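Local coordinates for protein catalase (Pseudomonas syringae, PDB 1M7S) that breaks down hydrogen peroxide into water and molecular oxygen with a heme cofactor, protecting cells from its toxic effects, at residues 159-163 against 445-449. Residues are numbered along the deposited sequence; the frame is centred on the assembly and turned at random.
Sequences FDFFS and SKNIM
A Met-aromatic contact between F159 and M449 lies in this helix-helix interface in the alpha-helical domain of the catalase fold, where helix 155-163 meets helix 443-456. The axes of the two short segments pass 8.7 Å apart with their directions 51° from each other. M449 crosses F159 at about a right angle: its CG lies 3.9 Å from CD2 of the ring, and its SD is 5.4 Å from the ring centroid, approaching obliquely. The bend at chi2 (-52°) brings SD to 3.4 Å from the backbone N of S163, and the one at chi3 (-52°) turns the methyl CE toward F159 CD2, 4.0 Å away. L172 and L438 pack on the same methionine.

Beside this apolar patch two serines face each other. S163 OG and S445 OG stand 3.3 Å apart, while I448 CG2 sits 3.3 Å from S163 O, a carbonyl that also accepts a hydrogen bond from Y452 OH. S163 OG donates to D160 O at 2.7 Å, which ties the hydroxyl to its own helix. R380 of the second subunit bonds to S163 OG and, weakly, to S445 OG; the D160 carboxylate accepts hydrogen bonds from Y376 OH, S379 OG and R380 N, all of that second subunit. Buried thioether and ring thus make the intrachain seam, and the polar side next to it is shared between bonds within the chain and bonds to the second subunit.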
loop_
_atom_site.group_PDB
_atom_site.type_symbol
_atom_site.label_atom_id
_atom_site.label_comp_id
_atom_site.label_asym_id
_atom_site.label_seq_id
_atom_site.Cartn_x
_atom_site.Cartn_y
_atom_site.Cartn_z
ATOM N N PHE A 159 -32.618 -4.382 -10.974
ATOM C CA PHE A 159 -33.634 -5.034 -11.826
ATOM C C PHE A 159 -33.408 -4.818 -13.303
ATOM O O PHE A 159 -33.776 -5.687 -14.101
ATOM C CB PHE A 159 -35.071 -4.759 -11.399
ATOM C CG PHE A 159 -35.370 -5.330 -10.026
ATOM C CD1 PHE A 159 -35.713 -4.501 -8.996
ATOM C CD2 PHE A 159 -35.315 -6.718 -9.849
ATOM C CE1 PHE A 159 -35.997 -5.023 -7.732
ATOM C CE2 PHE A 159 -35.597 -7.243 -8.588
ATOM C CZ PHE A 159 -35.947 -6.407 -7.529
ATOM N N ASP A 160 -32.661 -3.802 -13.681
ATOM C CA ASP A 160 -32.183 -3.667 -15.057
ATOM C C ASP A 160 -31.230 -4.842 -15.301
ATOM O O ASP A 160 -31.373 -5.647 -16.250
ATOM C CB ASP A 160 -31.446 -2.316 -15.168
ATOM C CG ASP A 160 -30.690 -2.093 -16.457
ATOM O OD1 ASP A 160 -31.079 -2.719 -17.459
ATOM O OD2 ASP A 160 -29.730 -1.287 -16.473
ATOM N N PHE A 161 -30.303 -5.111 -14.367
ATOM C CA PHE A 161 -29.368 -6.247 -14.513
ATOM C C PHE A 161 -30.089 -7.583 -14.534
ATOM O O PHE A 161 -29.984 -8.372 -15.499
ATOM C CB PHE A 161 -28.338 -6.224 -13.352
ATOM C CG PHE A 161 -27.358 -7.370 -13.340
ATOM C CD1 PHE A 161 -26.340 -7.538 -14.260
ATOM C CD2 PHE A 161 -27.544 -8.349 -12.380
ATOM C CE1 PHE A 161 -25.468 -8.620 -14.209
ATOM C CE2 PHE A 161 -26.684 -9.443 -12.318
ATOM C CZ PHE A 161 -25.662 -9.569 -13.215
ATOM N N PHE A 162 -30.885 -7.840 -13.488
ATOM C CA PHE A 162 -31.523 -9.145 -13.319
ATOM C C PHE A 162 -32.621 -9.457 -14.329
ATOM O O PHE A 162 -32.895 -10.641 -14.581
ATOM C CB PHE A 162 -32.061 -9.325 -11.893
ATOM C CG PHE A 162 -30.979 -9.579 -10.869
ATOM C CD1 PHE A 162 -30.855 -8.827 -9.724
ATOM C CD2 PHE A 162 -30.115 -10.646 -11.067
ATOM C CE1 PHE A 162 -29.871 -9.127 -8.752
ATOM C CE2 PHE A 162 -29.134 -10.937 -10.133
ATOM C CZ PHE A 162 -29.019 -10.185 -8.995
ATOM N N SER A 163 -33.149 -8.454 -15.030
ATOM C CA SER A 163 -34.026 -8.687 -16.186
ATOM C C SER A 163 -33.312 -9.446 -17.301
ATOM O O SER A 163 -33.987 -10.138 -18.088
ATOM C CB SER A 163 -34.606 -7.368 -16.726
ATOM O OG SER A 163 -33.651 -6.586 -17.417
ATOM N N SER A 445 -37.799 -3.587 -18.111
ATOM C CA SER A 445 -37.187 -4.560 -17.182
ATOM C C SER A 445 -38.196 -5.083 -16.169
ATOM O O SER A 445 -38.123 -6.255 -15.804
ATOM C CB SER A 445 -36.062 -3.912 -16.343
ATOM O OG SER A 445 -35.022 -3.593 -17.250
ATOM N N LYS A 446 -39.093 -4.215 -15.719
ATOM C CA LYS A 446 -40.101 -4.587 -14.729
ATOM C C LYS A 446 -41.019 -5.675 -15.284
ATOM O O LYS A 446 -41.206 -6.674 -14.598
ATOM C CB LYS A 446 -40.948 -3.381 -14.309
ATOM C CG LYS A 446 -42.073 -3.689 -13.339
ATOM C CD LYS A 446 -43.073 -2.558 -13.177
ATOM C CE LYS A 446 -42.467 -1.261 -12.666
ATOM N NZ LYS A 446 -43.502 -0.200 -12.457
ATOM N N ASN A 447 -41.557 -5.543 -16.507
ATOM C CA ASN A 447 -42.436 -6.613 -16.982
ATOM C C ASN A 447 -41.651 -7.887 -17.270
ATOM O O ASN A 447 -42.277 -8.930 -17.137
ATOM C CB ASN A 447 -43.233 -6.187 -18.220
ATOM C CG ASN A 447 -44.276 -5.139 -17.805
ATOM O OD1 ASN A 447 -44.905 -5.229 -16.765
ATOM N ND2 ASN A 447 -44.432 -4.136 -18.655
ATOM N N ILE A 448 -40.362 -7.760 -17.603
ATOM C CA ILE A 448 -39.576 -8.989 -17.848
ATOM C C ILE A 448 -39.347 -9.716 -16.522
ATOM O O ILE A 448 -39.457 -10.943 -16.431
ATOM C CB ILE A 448 -38.279 -8.662 -18.550
ATOM C CG1 ILE A 448 -38.556 -8.356 -20.049
ATOM C CG2 ILE A 448 -37.283 -9.836 -18.414
ATOM C CD1 ILE A 448 -37.228 -7.815 -20.639
ATOM N N MET A 449 -38.971 -8.971 -15.490
ATOM C CA MET A 449 -38.830 -9.534 -14.150
ATOM C C MET A 449 -40.118 -10.227 -13.731
ATOM O O MET A 449 -40.030 -11.326 -13.150
ATOM C CB MET A 449 -38.510 -8.446 -13.128
ATOM C CG MET A 449 -37.043 -8.003 -13.117
ATOM S SD MET A 449 -35.769 -9.275 -12.980
ATOM C CE MET A 449 -36.317 -10.176 -11.538
#